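Local coordinates for ribosomal-protein-S5-alanine N-acetyltransferase (Vibrio fischeri, PDB 3IGR), which probably acetylates the N-terminal alanine of ribosomal protein uS5, using acetyl-CoA as the donor, at residues E49-R54 and A67-V72; V72-E77 and S105-K110; W123-Q128 and K177-W182. All coordinates share one frame; numbering follows the deposited sequence.

Contact 1: E49-R54 and A67-V72; sequences EGWKQR and AFYFVV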
loop_
_atom_site.group_PDB
_atom_site.type_symbol
_atom_site.label_atom_id
_atom_site.label_comp_id
_atom_site.label_asym_id
_atom_site.label_seq_id
_atom_site.Cartn_x
_atom_site.Cartn_y
_atom_site.Cartn_z
ATOM N N GLU A 49 -12.543 -29.439 20.948
ATOM C CA GLU A 49 -11.693 -30.186 21.890
ATOM C C GLU A 49 -10.233 -30.258 21.447
ATOM O O GLU A 49 -9.331 -30.168 22.280
ATOM C CB GLU A 49 -12.235 -31.588 22.201
ATOM C CG GLU A 49 -13.154 -32.194 21.145
ATOM C CD GLU A 49 -14.591 -31.694 21.249
ATOM O OE1 GLU A 49 -15.253 -31.942 22.279
ATOM O OE2 GLU A 49 -15.062 -31.058 20.283
ATOM N N GLY A 50 -10.005 -30.398 20.145
ATOM C CA GLY A 50 -8.638 -30.423 19.600
ATOM C C GLY A 50 -7.927 -29.103 19.824
ATOM O O GLY A 50 -6.727 -29.061 20.113
ATOM N N TRP A 51 -8.669 -28.012 19.697
ATOM C CA TRP A 51 -8.103 -26.683 19.908
ATOM C C TRP A 51 -7.854 -26.323 21.375
ATOM O O TRP A 51 -6.860 -25.670 21.674
ATOM C CB TRP A 51 -8.923 -25.623 19.180
ATOM C CG TRP A 51 -8.498 -25.538 17.757
ATOM C CD1 TRP A 51 -9.043 -26.199 16.699
ATOM C CD2 TRP A 51 -7.402 -24.777 17.234
ATOM N NE1 TRP A 51 -8.365 -25.891 15.547
ATOM C CE2 TRP A 51 -7.358 -25.011 15.845
ATOM C CE3 TRP A 51 -6.465 -23.908 17.804
ATOM C CZ2 TRP A 51 -6.407 -24.413 15.009
ATOM C CZ3 TRP A 51 -5.506 -23.301 16.960
ATOM C CH2 TRP A 51 -5.493 -23.561 15.584
ATOM N N LYS A 52 -8.723 -26.782 22.282
ATOM C CA LYS A 52 -8.500 -26.614 23.721
ATOM C C LYS A 52 -7.048 -26.961 24.051
ATOM O O LYS A 52 -6.330 -26.159 24.652
ATOM C CB LYS A 52 -9.452 -27.500 24.542
ATOM N N GLN A 53 -6.626 -28.150 23.624
ATOM C CA GLN A 53 -5.270 -28.650 23.856
ATOM C C GLN A 53 -4.229 -27.792 23.153
ATOM O O GLN A 53 -3.262 -27.342 23.768
ATOM C CB GLN A 53 -5.145 -30.103 23.378
ATOM C CG GLN A 53 -6.009 -31.100 24.139
ATOM C CD GLN A 53 -5.645 -31.220 25.622
ATOM O OE1 GLN A 53 -6.508 -31.487 26.460
ATOM N NE2 GLN A 53 -4.364 -31.026 25.946
ATOM N N ARG A 54 -4.448 -27.582 21.858
ATOM C CA ARG A 54 -3.601 -26.758 21.013
ATOM C C ARG A 54 -3.408 -25.372 21.640
ATOM O O ARG A 54 -2.302 -24.846 21.665
ATOM C CB ARG A 54 -4.254 -26.653 19.638
ATOM C CG ARG A 54 -3.330 -26.379 18.500
ATOM C CD ARG A 54 -3.963 -26.864 17.205
ATOM N NE ARG A 54 -3.076 -26.625 16.077
ATOM C CZ ARG A 54 -2.272 -27.535 15.536
ATOM N NH1 ARG A 54 -2.245 -28.781 15.998
ATOM N NH2 ARG A 54 -1.500 -27.198 14.515
ATOM N N ALA A 67 6.136 -17.987 20.293
ATOM C CA ALA A 67 5.214 -18.091 19.163
ATOM C C ALA A 67 4.052 -17.127 19.352
ATOM O O ALA A 67 3.679 -16.811 20.476
ATOM C CB ALA A 67 4.688 -19.525 19.009
ATOM N N PHE A 68 3.489 -16.659 18.250
ATOM C CA PHE A 68 2.448 -15.633 18.302
ATOM C C PHE A 68 1.414 -16.003 17.250
ATOM O O PHE A 68 1.648 -15.886 16.032
ATOM C CB PHE A 68 3.051 -14.233 18.077
ATOM C CG PHE A 68 4.184 -13.907 19.034
ATOM C CD1 PHE A 68 3.920 -13.398 20.309
ATOM C CD2 PHE A 68 5.503 -14.157 18.686
ATOM C CE1 PHE A 68 4.954 -13.126 21.200
ATOM C CE2 PHE A 68 6.553 -13.889 19.580
ATOM C CZ PHE A 68 6.278 -13.380 20.830
ATOM N N TYR A 69 0.292 -16.531 17.720
ATOM C CA TYR A 69 -0.737 -16.975 16.810
ATOM C C TYR A 69 -1.848 -15.940 16.887
ATOM O O TYR A 69 -2.525 -15.843 17.907
ATOM C CB TYR A 69 -1.226 -18.371 17.202
ATOM C CG TYR A 69 -2.078 -19.035 16.155
ATOM C CD1 TYR A 69 -1.610 -20.146 15.459
ATOM C CD2 TYR A 69 -3.360 -18.545 15.847
ATOM C CE1 TYR A 69 -2.390 -20.763 14.492
ATOM C CE2 TYR A 69 -4.145 -19.153 14.881
ATOM C CZ TYR A 69 -3.657 -20.272 14.214
ATOM O OH TYR A 69 -4.425 -20.886 13.250
ATOM N N PHE A 70 -1.996 -15.138 15.836
ATOM C CA PHE A 70 -3.036 -14.113 15.803
ATOM C C PHE A 70 -4.287 -14.583 15.078
ATOM O O PHE A 70 -4.202 -15.332 14.098
ATOM C CB PHE A 70 -2.554 -12.873 15.072
ATOM C CG PHE A 70 -1.494 -12.094 15.793
ATOM C CD1 PHE A 70 -1.848 -11.021 16.620
ATOM C CD2 PHE A 70 -0.145 -12.398 15.599
ATOM C CE1 PHE A 70 -0.873 -10.269 17.267
ATOM C CE2 PHE A 70 0.848 -11.667 16.254
ATOM C CZ PHE A 70 0.486 -10.590 17.083
ATOM N N VAL A 71 -5.437 -14.109 15.537
ATOM C CA VAL A 71 -6.695 -14.274 14.786
ATOM C C VAL A 71 -7.238 -12.912 14.313
ATOM O O VAL A 71 -6.975 -11.870 14.934
ATOM C CB VAL A 71 -7.783 -15.033 15.585
ATOM C CG1 VAL A 71 -7.389 -16.514 15.756
ATOM C CG2 VAL A 71 -8.079 -14.376 16.941
ATOM N N VAL A 72 -7.954 -12.930 13.195
ATOM C CA VAL A 72 -8.639 -11.753 12.702
ATOM C C VAL A 72 -10.133 -11.955 13.004
ATOM O O VAL A 72 -10.724 -12.963 12.603
ATOM C CB VAL A 72 -8.450 -11.552 11.193
ATOM C CG1 VAL A 72 -9.173 -10.268 10.755
ATOM C CG2 VAL A 72 -6.970 -11.512 10.813
#
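W51 and Y69 show how a helix and a strand can be joined by just two aromatic rings. The six-membered ring of the indole brings its edge toward the phenol face in an offset edge-to-face pair, with centroids 5.9 Å apart and planes inclined at 71°. The touching is confined to one corner: CH2 of W51 lies 3.7 Å from OH and 4.0 Å from CZ of Y69, with the two side chains crossing at about a right angle. Y69 reaches this corner because its CG stands anti to the backbone N (chi1 -168°), carrying the ring off the strand and to the helix. The close-fitting side of the contact is the indole itself, which is buried. Its NE1 donates to the backbone O of F45, a bond that limits how the ring can turn, while CD of R54 covers one face, 3.7 Å above the plane and offset toward the rim. Helix 48-63 here flanks one face of the central sheet of the GNAT fold, the face onto which Y69 projects; F68 and F70 of the same strand meet helix 112-126, which flanks the other. Strand 68-74 runs between strands 10-14 and 79-90, and Y69 also rests on T83 and S85 of the latter, while its backbone N donates to NE2 of H62. Away from the rings the helix turns to solvent. E49 and Q53 lie on its exposed side, K52 is modelled only as far as CB, and R54, beyond the methylene that covers the indole, remains largely open to solvent.

Contact 2: V72-E77 and S105-K110; sequences VVDKNE and SEYQGK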
loop_
_atom_site.group_PDB
_atom_site.type_symbol
_atom_site.label_atom_id
_atom_site.label_comp_id
_atom_site.label_asym_id
_atom_site.label_seq_id
_atom_site.Cartn_x
_atom_site.Cartn_y
_atom_site.Cartn_z
ATOM N N VAL A 72 -7.954 -12.930 13.195
ATOM C CA VAL A 72 -8.639 -11.753 12.702
ATOM C C VAL A 72 -10.133 -11.955 13.004
ATOM O O VAL A 72 -10.724 -12.963 12.603
ATOM C CB VAL A 72 -8.450 -11.552 11.193
ATOM C CG1 VAL A 72 -9.173 -10.268 10.755
ATOM C CG2 VAL A 72 -6.970 -11.512 10.813
ATOM N N VAL A 73 -10.723 -11.010 13.725
ATOM C CA VAL A 73 -12.111 -11.132 14.149
ATOM C C VAL A 73 -12.967 -10.109 13.433
ATOM O O VAL A 73 -12.616 -8.929 13.388
ATOM C CB VAL A 73 -12.260 -10.936 15.677
ATOM C CG1 VAL A 73 -13.768 -10.917 16.096
ATOM C CG2 VAL A 73 -11.505 -12.020 16.418
ATOM N N ASP A 74 -14.084 -10.567 12.863
ATOM C CA ASP A 74 -15.137 -9.661 12.430
ATOM C C ASP A 74 -15.965 -9.330 13.673
ATOM O O ASP A 74 -16.686 -10.174 14.202
ATOM C CB ASP A 74 -16.009 -10.317 11.356
ATOM C CG ASP A 74 -16.994 -9.346 10.709
ATOM O OD1 ASP A 74 -17.350 -8.311 11.306
ATOM O OD2 ASP A 74 -17.420 -9.630 9.577
ATOM N N LYS A 75 -15.827 -8.104 14.154
ATOM C CA LYS A 75 -16.530 -7.670 15.358
ATOM C C LYS A 75 -18.042 -7.597 15.150
ATOM O O LYS A 75 -18.803 -7.813 16.084
ATOM C CB LYS A 75 -15.984 -6.325 15.841
ATOM C CG LYS A 75 -14.588 -6.422 16.460
ATOM C CD LYS A 75 -13.792 -5.125 16.268
ATOM C CE LYS A 75 -14.311 -3.963 17.094
ATOM N NZ LYS A 75 -13.432 -2.764 16.930
ATOM N N ASN A 76 -18.463 -7.293 13.928
ATOM C CA ASN A 76 -19.884 -7.237 13.587
ATOM C C ASN A 76 -20.575 -8.602 13.665
ATOM O O ASN A 76 -21.735 -8.701 14.066
ATOM C CB ASN A 76 -20.071 -6.627 12.198
ATOM C CG ASN A 76 -19.898 -5.119 12.191
ATOM O OD1 ASN A 76 -19.567 -4.505 13.204
ATOM N ND2 ASN A 76 -20.136 -4.512 11.038
ATOM N N GLU A 77 -19.856 -9.654 13.288
ATOM C CA GLU A 77 -20.444 -10.990 13.279
ATOM C C GLU A 77 -19.904 -11.892 14.382
ATOM O O GLU A 77 -20.357 -13.023 14.531
ATOM C CB GLU A 77 -20.300 -11.627 11.895
ATOM C CG GLU A 77 -20.751 -10.671 10.785
ATOM C CD GLU A 77 -21.137 -11.352 9.492
ATOM O OE1 GLU A 77 -20.736 -12.506 9.263
ATOM O OE2 GLU A 77 -21.849 -10.718 8.688
ATOM N N SER A 105 -12.936 -17.522 2.907
ATOM C CA SER A 105 -13.137 -17.329 1.457
ATOM C C SER A 105 -14.208 -16.289 1.101
ATOM O O SER A 105 -14.181 -15.719 0.011
ATOM C CB SER A 105 -13.423 -18.660 0.734
ATOM O OG SER A 105 -14.687 -19.162 1.100
ATOM N N GLU A 106 -15.138 -16.027 2.012
ATOM C CA GLU A 106 -16.154 -14.990 1.771
ATOM C C GLU A 106 -15.623 -13.569 2.026
ATOM O O GLU A 106 -16.281 -12.591 1.701
ATOM C CB GLU A 106 -17.408 -15.272 2.597
ATOM C CG GLU A 106 -18.072 -16.611 2.258
ATOM C CD GLU A 106 -18.676 -16.642 0.851
ATOM O OE1 GLU A 106 -19.192 -15.599 0.385
ATOM O OE2 GLU A 106 -18.659 -17.716 0.210
ATOM N N TYR A 107 -14.418 -13.475 2.580
ATOM C CA TYR A 107 -13.809 -12.196 2.953
ATOM C C TYR A 107 -12.660 -11.759 2.038
ATOM O O TYR A 107 -11.915 -10.818 2.349
ATOM C CB TYR A 107 -13.341 -12.257 4.407
ATOM C CG TYR A 107 -14.487 -12.140 5.382
ATOM C CD1 TYR A 107 -14.802 -10.908 5.958
ATOM C CD2 TYR A 107 -15.267 -13.257 5.719
ATOM C CE1 TYR A 107 -15.857 -10.781 6.852
ATOM C CE2 TYR A 107 -16.337 -13.144 6.615
ATOM C CZ TYR A 107 -16.617 -11.892 7.177
ATOM O OH TYR A 107 -17.656 -11.743 8.064
ATOM N N GLN A 108 -12.550 -12.424 0.895
ATOM C CA GLN A 108 -11.503 -12.154 -0.079
ATOM C C GLN A 108 -11.692 -10.814 -0.778
ATOM O O GLN A 108 -12.815 -10.341 -0.934
ATOM C CB GLN A 108 -11.515 -13.252 -1.137
ATOM C CG GLN A 108 -10.157 -13.793 -1.473
ATOM C CD GLN A 108 -9.840 -15.039 -0.678
ATOM O OE1 GLN A 108 -9.498 -14.969 0.503
ATOM N NE2 GLN A 108 -9.949 -16.191 -1.324
ATOM N N GLY A 109 -10.586 -10.217 -1.210
ATOM C CA GLY A 109 -10.623 -9.059 -2.105
ATOM C C GLY A 109 -10.797 -7.710 -1.426
ATOM O O GLY A 109 -11.027 -6.704 -2.101
ATOM N N LYS A 110 -10.692 -7.694 -0.097
ATOM C CA LYS A 110 -10.915 -6.488 0.694
ATOM C C LYS A 110 -9.641 -5.978 1.352
ATOM O O LYS A 110 -9.696 -5.054 2.154
ATOM C CB LYS A 110 -11.964 -6.734 1.787
ATOM C CG LYS A 110 -13.406 -6.541 1.362
ATOM C CD LYS A 110 -14.058 -7.849 1.053
ATOM C CE LYS A 110 -15.572 -7.722 1.139
ATOM N NZ LYS A 110 -16.232 -8.977 0.723
#
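Y107 donates its phenolic proton to D74, and this one short bond, 2.6 Å from OH to OD2, is the centre of the contact. The carboxylate oxygen receives it on its anti lone pair, the one directed away from OD1, and the carboxylate stands nearly upright to the ring, the planes 87° apart. OD2 also sits close to the plane of the ring at its edge, 3.3 Å from CE1 of Y107. A second acidic group stands nearby: OE1 of E77 comes to 3.4 Å from the same OH, on the more exposed side, and the two carboxylates would probably make the surroundings of the hydroxyl more negative. What sets D74 in place comes next. With CG anti to the backbone N (chi1 -171°), its carboxylate reaches Y107 through OD2 while OD1 faces the turn that follows. There OD1 accepts weakly from N76 N at 3.0 Å and from E77 N at 3.5 Å, and E77 N has a further weak bond to D74 O. These bonds may help to orient the carboxylate, and the turn brings E77 round to the phenol. Farther out, I81 touches both D74 and Y107, while I112 and Y10 pack against Y107 and H9 against D74. The hydrogen bond ties the end of strand 68-74, where the turn to strand 79-90 begins, to the loop before helix 112-126. In GNAT enzymes this loop carries the glycine-rich signature, of which Q108 and G109 are probably part, and its backbone characteristically cradles the pyrophosphate of acetyl-CoA.

Contact 3: W123-Q128 and K177-W182; sequences WMFKAQ and KINDDW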
loop_
_atom_site.group_PDB
_atom_site.type_symbol
_atom_site.label_atom_id
_atom_site.label_comp_id
_atom_site.label_asym_id
_atom_site.label_seq_id
_atom_site.Cartn_x
_atom_site.Cartn_y
_atom_site.Cartn_z
ATOM N N TRP A 123 4.651 -5.203 14.430
ATOM C CA TRP A 123 4.786 -5.514 15.843
ATOM C C TRP A 123 5.922 -6.530 16.118
ATOM O O TRP A 123 6.651 -6.398 17.091
ATOM C CB TRP A 123 3.444 -5.982 16.402
ATOM C CG TRP A 123 3.457 -6.208 17.877
ATOM C CD1 TRP A 123 3.291 -5.262 18.865
ATOM C CD2 TRP A 123 3.612 -7.461 18.540
ATOM N NE1 TRP A 123 3.352 -5.859 20.101
ATOM C CE2 TRP A 123 3.546 -7.207 19.934
ATOM C CE3 TRP A 123 3.796 -8.779 18.096
ATOM C CZ2 TRP A 123 3.670 -8.224 20.886
ATOM C CZ3 TRP A 123 3.903 -9.798 19.053
ATOM C CH2 TRP A 123 3.851 -9.505 20.427
HETATM N N MSE A 124 6.075 -7.532 15.256
HETATM C CA MSE A 124 7.140 -8.521 15.431
HETATM C C MSE A 124 8.534 -7.859 15.345
HETATM O O MSE A 124 9.481 -8.263 16.038
HETATM C CB MSE A 124 7.011 -9.645 14.406
HETATM C CG MSE A 124 5.730 -10.485 14.564
HETATM SE SE MSE A 124 5.764 -11.456 16.265
HETATM C CE MSE A 124 7.280 -12.607 15.952
ATOM N N PHE A 125 8.630 -6.829 14.509
ATOM C CA PHE A 125 9.875 -6.113 14.290
ATOM C C PHE A 125 10.139 -5.151 15.458
ATOM O O PHE A 125 11.230 -5.152 16.059
ATOM C CB PHE A 125 9.791 -5.327 12.977
ATOM C CG PHE A 125 10.124 -6.128 11.734
ATOM C CD1 PHE A 125 10.529 -7.465 11.803
ATOM C CD2 PHE A 125 10.103 -5.504 10.483
ATOM C CE1 PHE A 125 10.867 -8.176 10.641
ATOM C CE2 PHE A 125 10.440 -6.208 9.310
ATOM C CZ PHE A 125 10.817 -7.546 9.394
ATOM N N LYS A 126 9.133 -4.339 15.763
ATOM C CA LYS A 126 9.258 -3.257 16.725
ATOM C C LYS A 126 9.161 -3.733 18.168
ATOM O O LYS A 126 10.006 -3.382 18.963
ATOM C CB LYS A 126 8.264 -2.123 16.433
ATOM C CG LYS A 126 8.609 -1.360 15.140
ATOM C CD LYS A 126 7.601 -0.260 14.775
ATOM C CE LYS A 126 8.060 0.470 13.496
ATOM N NZ LYS A 126 6.939 1.033 12.688
ATOM N N ALA A 127 8.140 -4.517 18.510
ATOM C CA ALA A 127 7.975 -4.978 19.895
ATOM C C ALA A 127 8.704 -6.283 20.184
ATOM O O ALA A 127 9.125 -6.502 21.306
ATOM C CB ALA A 127 6.519 -5.107 20.259
ATOM N N GLN A 128 8.846 -7.161 19.197
ATOM C CA GLN A 128 9.584 -8.411 19.430
ATOM C C GLN A 128 11.014 -8.407 18.902
ATOM O O GLN A 128 11.717 -9.393 19.061
ATOM C CB GLN A 128 8.822 -9.633 18.909
ATOM C CG GLN A 128 7.542 -9.968 19.684
ATOM C CD GLN A 128 7.800 -10.508 21.079
ATOM O OE1 GLN A 128 8.784 -11.186 21.324
ATOM N NE2 GLN A 128 6.899 -10.212 22.001
ATOM N N LYS A 177 11.298 -10.540 4.723
ATOM C CA LYS A 177 11.414 -9.131 5.014
ATOM C C LYS A 177 12.387 -8.984 6.189
ATOM O O LYS A 177 12.277 -9.713 7.178
ATOM C CB LYS A 177 10.046 -8.555 5.376
ATOM C CG LYS A 177 10.025 -7.030 5.394
ATOM C CD LYS A 177 8.618 -6.501 5.659
ATOM C CE LYS A 177 8.622 -4.977 5.570
ATOM N NZ LYS A 177 7.246 -4.422 5.488
ATOM N N ILE A 178 13.326 -8.043 6.047
ATOM C CA ILE A 178 14.429 -7.835 6.998
ATOM C C ILE A 178 14.217 -6.488 7.675
ATOM O O ILE A 178 13.956 -5.477 7.019
ATOM C CB ILE A 178 15.817 -7.881 6.258
ATOM C CG1 ILE A 178 16.120 -9.327 5.789
ATOM C CG2 ILE A 178 16.955 -7.361 7.139
ATOM C CD1 ILE A 178 17.199 -9.429 4.678
ATOM N N ASN A 179 14.329 -6.494 8.995
ATOM C CA ASN A 179 14.162 -5.303 9.795
ATOM C C ASN A 179 15.497 -4.570 9.896
ATOM O O ASN A 179 16.366 -5.001 10.654
ATOM C CB ASN A 179 13.673 -5.746 11.173
ATOM C CG ASN A 179 13.582 -4.606 12.190
ATOM O OD1 ASN A 179 13.645 -3.422 11.845
ATOM N ND2 ASN A 179 13.414 -4.980 13.463
ATOM N N ASP A 180 15.651 -3.475 9.144
ATOM C CA ASP A 180 16.908 -2.693 9.119
ATOM C C ASP A 180 17.211 -2.030 10.464
ATOM O O ASP A 180 18.357 -1.678 10.740
ATOM C CB ASP A 180 16.909 -1.599 8.018
ATOM C CG ASP A 180 16.971 -2.163 6.601
ATOM O OD1 ASP A 180 17.151 -3.389 6.433
ATOM O OD2 ASP A 180 16.848 -1.366 5.631
ATOM N N ASP A 181 16.175 -1.869 11.283
ATOM C CA ASP A 181 16.290 -1.211 12.570
ATOM C C ASP A 181 16.439 -2.172 13.726
ATOM O O ASP A 181 16.346 -1.751 14.881
ATOM C CB ASP A 181 15.074 -0.314 12.819
ATOM C CG ASP A 181 14.967 0.814 11.815
ATOM O OD1 ASP A 181 15.981 1.192 11.201
ATOM O OD2 ASP A 181 13.856 1.329 11.639
ATOM N N TRP A 182 16.639 -3.454 13.425
ATOM C CA TRP A 182 16.893 -4.459 14.451
ATOM C C TRP A 182 18.047 -3.971 15.341
ATOM O O TRP A 182 19.004 -3.346 14.856
ATOM C CB TRP A 182 17.222 -5.820 13.811
ATOM C CG TRP A 182 17.636 -6.867 14.818
ATOM C CD1 TRP A 182 16.807 -7.650 15.568
ATOM C CD2 TRP A 182 18.970 -7.223 15.189
ATOM N NE1 TRP A 182 17.543 -8.480 16.383
ATOM C CE2 TRP A 182 18.873 -8.247 16.169
ATOM C CE3 TRP A 182 20.244 -6.786 14.785
ATOM C CZ2 TRP A 182 19.993 -8.852 16.742
ATOM C CZ3 TRP A 182 21.375 -7.393 15.371
ATOM C CH2 TRP A 182 21.234 -8.409 16.340
HETATM O O HOH W 1 13.482 -3.295 15.952
#
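K177 meets F125 where the last long strand of the GNAT sheet, 168-178, runs out beside the C-terminal end of helix 112-126. The carbonyl O of K177 lies in the plane of the phenyl ring, 3.4 Å from CZ of F125, where the slightly positive ring edge suits a carbonyl oxygen. Alongside, the extended aliphatic chain of K177 brings CG to 4.0 Å from CE2 of F125 before its NZ departs to the backbone O of L151. At I178 the side chain turns away, and only its main chain passes near CZ. N179 then carries most of the contact: its CB sits 3.4 Å above the centroid of the F125 ring, almost exactly on the normal, in a CH-pi contact. The amide plane is nearly parallel to the ring, 18° from it, and the two side chains slide past each other in opposite directions. CG of N179 is anti to its own backbone N (chi1 174°), which extends the amide back over the root of the phenyl group. There ND2 donates to the backbone O of L130 and, at 3.0 Å, to a water; the water lies 2.9 Å from F125 O, to which it probably donates, bridging F125 to the residue just past the strand. From N179 the chain bends in an Asx turn, in which D181 N reaches N179 OD1 at 3.0 Å, from 53° outside the carbonyl plane. W182 sets its ring edge-to-face with H131, and its backbone N closes a type I turn on N179 O, 3.2 Å away.

In the fold
The three contacts reach one sheet, with chemistry that shifts with position. Contact 1 lies nearest the centre of the chain, about 11 Å from it, and is purely aromatic; contacts 2 and 3, at about 15 and 17 Å, are peripheral: contact 2 is polar, one hydrogen bond to a carboxylate, while contact 3 combines ring packing with a water bridge. Strand 68-74 serves contacts 1 and 2 in turn, which share V72 although their centres lie about 18 Å apart. Contacts 1 and 3 meet on the face covered by helix 112-126, where F68 packs against W123, M124 and Q128. Contacts 2 and 3 do not touch, yet they lie near opposite ends of that helix.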